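Putative uncharacterized protein gbs0355 (Streptococcus agalactiae, PDB 3OKZ) is of unknown function but belongs to the LytR/CpsA/Psr family, whose members probably transfer glycopolymers to the cell wall in Gram-positive bacteria. Local coordinates at residues Q118-V121 with D122-A126; H158-G162 with E163-V167; Q260-K264 with K265-A269. All blocks are in the same frame, centred on the assembly; numbering follows the deposited sequence.

Contact 1 of 3, residues Q118-V121 with D122-A126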
# COMPACT_ATOMS: atom_id res chain seq x y z
N GLN A 118 10.26 -9.45 -6.08
CA GLN A 118 10.22 -10.64 -6.92
C GLN A 118 8.78 -11.06 -7.01
O GLN A 118 8.28 -11.39 -8.09
CB GLN A 118 11.03 -11.79 -6.31
CG GLN A 118 11.16 -12.99 -7.24
CD GLN A 118 12.06 -12.71 -8.44
OE1 GLN A 118 13.27 -12.50 -8.27
NE2 GLN A 118 11.49 -12.70 -9.65
N GLY A 119 8.11 -11.03 -5.86
CA GLY A 119 6.71 -11.40 -5.78
C GLY A 119 5.87 -10.62 -6.77
O GLY A 119 5.04 -11.20 -7.45
N LEU A 120 6.06 -9.31 -6.83
CA LEU A 120 5.30 -8.50 -7.76
C LEU A 120 5.62 -8.99 -9.16
O LEU A 120 4.73 -9.35 -9.92
CB LEU A 120 5.65 -7.02 -7.66
CG LEU A 120 4.92 -6.19 -8.74
CD1 LEU A 120 3.40 -6.30 -8.47
CD2 LEU A 120 5.38 -4.73 -8.74
N VAL A 121 6.91 -9.01 -9.48
CA VAL A 121 7.38 -9.45 -10.79
C VAL A 121 6.78 -10.80 -11.16
O VAL A 121 6.21 -10.96 -12.23
CB VAL A 121 8.93 -9.51 -10.84
CG1 VAL A 121 9.41 -10.46 -11.93
CG2 VAL A 121 9.48 -8.10 -11.12
N ASP A 122 6.92 -11.78 -10.27
CA ASP A 122 6.37 -13.11 -10.53
C ASP A 122 4.85 -13.06 -10.70
O ASP A 122 4.29 -13.65 -11.62
CB ASP A 122 6.71 -14.06 -9.37
CG ASP A 122 8.16 -14.46 -9.36
OD1 ASP A 122 8.63 -14.98 -8.33
OD2 ASP A 122 8.83 -14.27 -10.40
N LEU A 123 4.20 -12.33 -9.80
CA LEU A 123 2.74 -12.20 -9.83
C LEU A 123 2.23 -11.72 -11.18
O LEU A 123 1.32 -12.30 -11.76
CB LEU A 123 2.29 -11.26 -8.71
CG LEU A 123 0.79 -11.21 -8.42
CD1 LEU A 123 0.21 -12.63 -8.34
CD2 LEU A 123 0.58 -10.42 -7.13
N VAL A 124 2.82 -10.64 -11.69
CA VAL A 124 2.41 -10.14 -12.98
C VAL A 124 2.61 -11.24 -14.03
O VAL A 124 1.68 -11.57 -14.77
CB VAL A 124 3.24 -8.89 -13.38
CG1 VAL A 124 3.00 -8.55 -14.84
CG2 VAL A 124 2.85 -7.72 -12.48
N ASN A 125 3.80 -11.83 -14.07
CA ASN A 125 4.08 -12.87 -15.05
C ASN A 125 3.15 -14.07 -14.91
O ASN A 125 2.78 -14.69 -15.90
CB ASN A 125 5.54 -13.33 -14.95
CG ASN A 125 6.53 -12.31 -15.58
OD1 ASN A 125 6.20 -11.59 -16.53
ND2 ASN A 125 7.75 -12.28 -15.06
N ALA A 126 2.75 -14.39 -13.68
CA ALA A 126 1.88 -15.54 -13.46
C ALA A 126 0.52 -15.40 -14.15
O ALA A 126 -0.08 -16.41 -14.50
CB ALA A 126 1.68 -15.75 -11.99
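The side-chain amide of Q118 and the carboxylate of D122, one helical turn further on, meet with their planes 29° apart. NE2 of Q118 donates a hydrogen bond to OD2 of D122 at 3.2 Å. It reaches this oxygen from above one face of the carboxylate, 48° out of its plane, while the oxygen itself lies somewhat off the amide plane. At the other oxygen, OD1 of D122 is 3.4 Å from the aliphatic CG of Q118. With CG of Q118 opposite its backbone N, the bend at chi2 (70°) turns the amide forward along the helix toward D122. A flexible, uncharged donor and a short acid suit this outer surface. The same turn carries the backbone bonds from D122 N to Q118 O (2.6 Å) and from L123 N to G119 O (2.7 Å). G119 takes up little room at a buried position, and its N is bonded to OD1 of N116.

Another side of the helix is aliphatic: V121 and V124 are buried, and L120 is partly covered at the margin. CD1 of L120 lies 4.3 Å from CG2 of V124, and V124 also rests on V189 and V193 of helix 178-200. CG1 of V121 runs alongside N125, 4.0 Å from ND2, and the two side chains point the same way. The amide oxygen of N125 bonds to G162 N, at the start of the next helix. Polar residues on one side and buried valines on another make 117-126 an amphipathic helix, packed against helices 162-168 and 178-200 in the LytR/CpsA/Psr domain.

Contact 2 of 3, residues H158-G162 with E163-V167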
# COMPACT_ATOMS: atom_id res chain seq x y z
N HIS A 158 1.29 -1.49 -24.40
CA HIS A 158 2.01 -2.74 -24.56
C HIS A 158 1.67 -3.70 -23.43
O HIS A 158 1.28 -3.28 -22.33
CB HIS A 158 3.52 -2.55 -24.51
CG HIS A 158 4.03 -1.42 -25.35
ND1 HIS A 158 3.79 -0.10 -25.04
CD2 HIS A 158 4.77 -1.42 -26.48
CE1 HIS A 158 4.38 0.67 -25.94
NE2 HIS A 158 4.97 -0.10 -26.82
N LYS A 159 1.82 -4.99 -23.72
CA LYS A 159 1.61 -6.00 -22.71
C LYS A 159 3.01 -6.14 -22.14
O LYS A 159 3.93 -6.57 -22.84
CB LYS A 159 1.16 -7.33 -23.32
CG LYS A 159 1.40 -8.53 -22.38
CD LYS A 159 0.92 -9.85 -22.97
CE LYS A 159 -0.60 -9.88 -23.04
NZ LYS A 159 -1.20 -9.71 -21.69
N ILE A 160 3.20 -5.76 -20.89
CA ILE A 160 4.52 -5.86 -20.31
C ILE A 160 4.63 -7.08 -19.39
O ILE A 160 3.63 -7.74 -19.11
CB ILE A 160 4.87 -4.59 -19.54
CG1 ILE A 160 3.84 -4.34 -18.44
CG2 ILE A 160 4.91 -3.40 -20.49
CD1 ILE A 160 4.20 -3.19 -17.53
N ASN A 161 5.85 -7.39 -18.95
CA ASN A 161 6.08 -8.51 -18.05
C ASN A 161 6.31 -8.00 -16.62
O ASN A 161 6.21 -6.81 -16.34
CB ASN A 161 7.30 -9.33 -18.49
CG ASN A 161 8.61 -8.56 -18.36
OD1 ASN A 161 9.02 -7.86 -19.28
ND2 ASN A 161 9.26 -8.67 -17.21
N GLY A 162 6.61 -8.94 -15.72
CA GLY A 162 6.87 -8.60 -14.34
C GLY A 162 7.97 -7.57 -14.19
O GLY A 162 7.75 -6.53 -13.58
N GLU A 163 9.13 -7.85 -14.76
CA GLU A 163 10.29 -6.94 -14.70
C GLU A 163 9.91 -5.52 -15.15
O GLU A 163 10.22 -4.54 -14.47
CB GLU A 163 11.42 -7.48 -15.59
CG GLU A 163 12.80 -7.58 -14.93
CD GLU A 163 12.87 -8.58 -13.77
OE1 GLU A 163 12.83 -8.14 -12.60
OE2 GLU A 163 12.97 -9.80 -14.04
N GLN A 164 9.24 -5.43 -16.29
CA GLN A 164 8.79 -4.14 -16.82
C GLN A 164 7.80 -3.52 -15.86
O GLN A 164 7.90 -2.36 -15.50
CB GLN A 164 8.09 -4.31 -18.17
CG GLN A 164 8.91 -4.99 -19.23
CD GLN A 164 8.22 -4.95 -20.57
OE1 GLN A 164 8.39 -4.01 -21.34
NE2 GLN A 164 7.40 -5.97 -20.85
N ALA A 165 6.83 -4.33 -15.46
CA ALA A 165 5.80 -3.88 -14.52
C ALA A 165 6.43 -3.23 -13.29
O ALA A 165 5.93 -2.21 -12.80
CB ALA A 165 4.92 -5.06 -14.12
N LEU A 166 7.51 -3.82 -12.79
CA LEU A 166 8.19 -3.28 -11.63
C LEU A 166 8.67 -1.86 -11.96
O LEU A 166 8.40 -0.92 -11.21
CB LEU A 166 9.38 -4.16 -11.24
CG LEU A 166 10.31 -3.64 -10.14
CD1 LEU A 166 9.52 -3.35 -8.89
CD2 LEU A 166 11.38 -4.67 -9.84
N VAL A 167 9.36 -1.72 -13.09
CA VAL A 167 9.88 -0.43 -13.54
C VAL A 167 8.74 0.58 -13.71
O VAL A 167 8.89 1.76 -13.35
CB VAL A 167 10.67 -0.57 -14.87
CG1 VAL A 167 11.21 0.80 -15.31
CG2 VAL A 167 11.84 -1.54 -14.69
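I160 packs closely against the first turn of helix 162-168. Its CB is 3.5 Å from CB of Q164, and its CD1 lies 3.5 Å from CA and 4.0 Å from CB of A165. CG1 of I160 sits between the backbone N and the carbonyl carbon (chi1 58°), which sends CD1 over A165, where a small methyl leaves room for it. I160 also rests on I130 and V132 of strand 130-134, so a branched aliphatic side chain fills the corner between strand and helix.

N161 is the N-cap residue, and I160 before it meets A165, the fourth residue of the helix: the positions of a hydrophobic staple, here in a reduced form because A165 offers only a methyl. The axes of strand 158-160 and helix 163-167 stand at 103° to each other, so the chain turns sharply here. Backbone bonds begin at once, A165 N to N161 O at 2.7 Å and L166 N to G162 O at 2.8 Å. The L166 side chain touches M117 and Y149.

The solvent side is looser. E163 is exposed and its carboxylate leads away from 158-162, beside V121, as befits an acid in a first helical turn. K159 points away from the helix, and its NZ is bonded to G128 O.

Contact 3 of 3, residues Q260-K264 with K265-A269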
# COMPACT_ATOMS: atom_id res chain seq x y z
N GLN A 260 5.51 15.94 3.61
CA GLN A 260 4.11 16.06 3.23
C GLN A 260 3.36 16.21 4.55
O GLN A 260 3.42 15.32 5.41
CB GLN A 260 3.63 14.78 2.54
CG GLN A 260 4.39 14.37 1.28
CD GLN A 260 4.05 15.23 0.09
OE1 GLN A 260 2.88 15.56 -0.14
NE2 GLN A 260 5.06 15.59 -0.69
N ILE A 261 2.67 17.33 4.72
CA ILE A 261 1.93 17.57 5.95
C ILE A 261 0.43 17.64 5.68
O ILE A 261 -0.05 18.54 4.99
CB ILE A 261 2.41 18.87 6.64
CG1 ILE A 261 3.91 18.75 6.92
CG2 ILE A 261 1.62 19.11 7.92
CD1 ILE A 261 4.44 19.71 7.94
N LEU A 262 -0.29 16.67 6.23
CA LEU A 262 -1.74 16.55 6.07
C LEU A 262 -2.53 17.58 6.86
O LEU A 262 -2.11 18.00 7.93
CB LEU A 262 -2.17 15.15 6.52
CG LEU A 262 -1.46 13.99 5.83
CD1 LEU A 262 -1.77 12.70 6.54
CD2 LEU A 262 -1.91 13.92 4.39
N THR A 263 -3.67 17.99 6.32
CA THR A 263 -4.52 18.94 7.02
C THR A 263 -5.56 18.18 7.82
O THR A 263 -5.90 17.04 7.47
CB THR A 263 -5.28 19.88 6.07
OG1 THR A 263 -5.59 19.20 4.85
CG2 THR A 263 -4.46 21.11 5.81
N LYS A 264 -6.08 18.82 8.87
CA LYS A 264 -7.10 18.21 9.70
C LYS A 264 -8.35 17.88 8.88
O LYS A 264 -8.81 16.74 8.88
CB LYS A 264 -7.48 19.14 10.86
CG LYS A 264 -6.42 19.27 11.96
CD LYS A 264 -6.88 20.20 13.10
CE LYS A 264 -5.82 20.37 14.19
NZ LYS A 264 -6.21 21.38 15.22
N LYS A 265 -8.87 18.88 8.18
CA LYS A 265 -10.07 18.71 7.37
C LYS A 265 -10.02 17.49 6.46
O LYS A 265 -11.02 16.80 6.28
CB LYS A 265 -10.28 19.96 6.50
CG LYS A 265 -11.67 20.09 5.88
CD LYS A 265 -12.65 20.75 6.86
CE LYS A 265 -13.98 21.09 6.19
NZ LYS A 265 -14.88 21.89 7.08
N HIS A 266 -8.85 17.22 5.89
CA HIS A 266 -8.67 16.11 4.95
C HIS A 266 -8.55 14.74 5.60
O HIS A 266 -9.34 13.84 5.30
CB HIS A 266 -7.43 16.36 4.09
CG HIS A 266 -7.30 15.43 2.93
ND1 HIS A 266 -6.14 14.75 2.65
CD2 HIS A 266 -8.18 15.10 1.95
CE1 HIS A 266 -6.30 14.05 1.54
NE2 HIS A 266 -7.53 14.24 1.10
N LEU A 267 -7.55 14.58 6.46
CA LEU A 267 -7.32 13.30 7.10
C LEU A 267 -8.56 12.73 7.78
O LEU A 267 -8.76 11.52 7.78
CB LEU A 267 -6.16 13.40 8.11
CG LEU A 267 -5.83 12.16 8.93
CD1 LEU A 267 -5.74 10.94 8.04
CD2 LEU A 267 -4.53 12.37 9.65
N LEU A 268 -9.40 13.59 8.35
CA LEU A 268 -10.61 13.10 9.00
C LEU A 268 -11.49 12.46 7.93
O LEU A 268 -11.75 11.26 7.95
CB LEU A 268 -11.35 14.27 9.68
CG LEU A 268 -12.50 14.03 10.68
CD1 LEU A 268 -13.76 13.63 9.95
CD2 LEU A 268 -12.08 12.97 11.68
N ALA A 269 -11.92 13.28 6.97
CA ALA A 269 -12.75 12.81 5.86
C ALA A 269 -12.33 11.45 5.32
O ALA A 269 -13.17 10.56 5.12
CB ALA A 269 -12.72 13.83 4.74
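The carbonyl oxygen of T263 receives two backbone N-H groups of the helix that follows. L267 N approaches at 3.1 Å in a nearly straight bond (168°), and H266 N adds a weak one at 3.4 Å. T263 is the N-cap of helix 264-277, and the turn has the form of a hydrophobic staple: L262, just before the cap, meets L267, the fourth residue of the helix, with CD1 of L262 4.2 Å from CD2 of L267. The two leucines cross at a slant, and their length lets the branch ends meet between the chain leaving strand 258-261 and the first turn. Both leucines are buried, which gives this side of the turn its apolar character; L267 also touches T288.

The next carbonyl, that of K264, accepts L268 N at 3.2 Å and carries the helical pattern forward. K264 is the first residue of the helix, and two acids of helix 293-296 serve it in different ways. D295 forms a salt bridge with NZ at the end of the extended side chain and probably offsets the unfavourable placing of a positive charge in a first helical turn, while OE2 of E294 takes the backbone N-H. The K265 side chain leads away from 260-264.

T263 is a usual choice for an N-cap, yet here its hydroxyl makes no capping bond. With chi1 at 33°, OG1 lies between the backbone N and the carbonyl carbon, and its neighbour across the turn is CB of H266, at 3.5 Å.

How the contacts relate
Contacts 1 and 2 form one patch, with centres about 9 Å apart. They join through the probable hydrogen bond from G162 N to N125 OD1, 2.8 Å long, and V121 CG2 packs 3.4 Å from G162 O. Contact 3 lies on the other side of the chain's centre, about 34 Å from both by centres; its nearest atoms are about 22 Å from contact 1 and 19 Å from contact 2. Helix 178-200 touches both regions: Y180, near its start, bonds to Q260 in contact 3, and a later part of the same helix packs on contact 1. Contacts 2 and 3 are both strand-to-helix turns with a staple, while contact 1 lies within one helix.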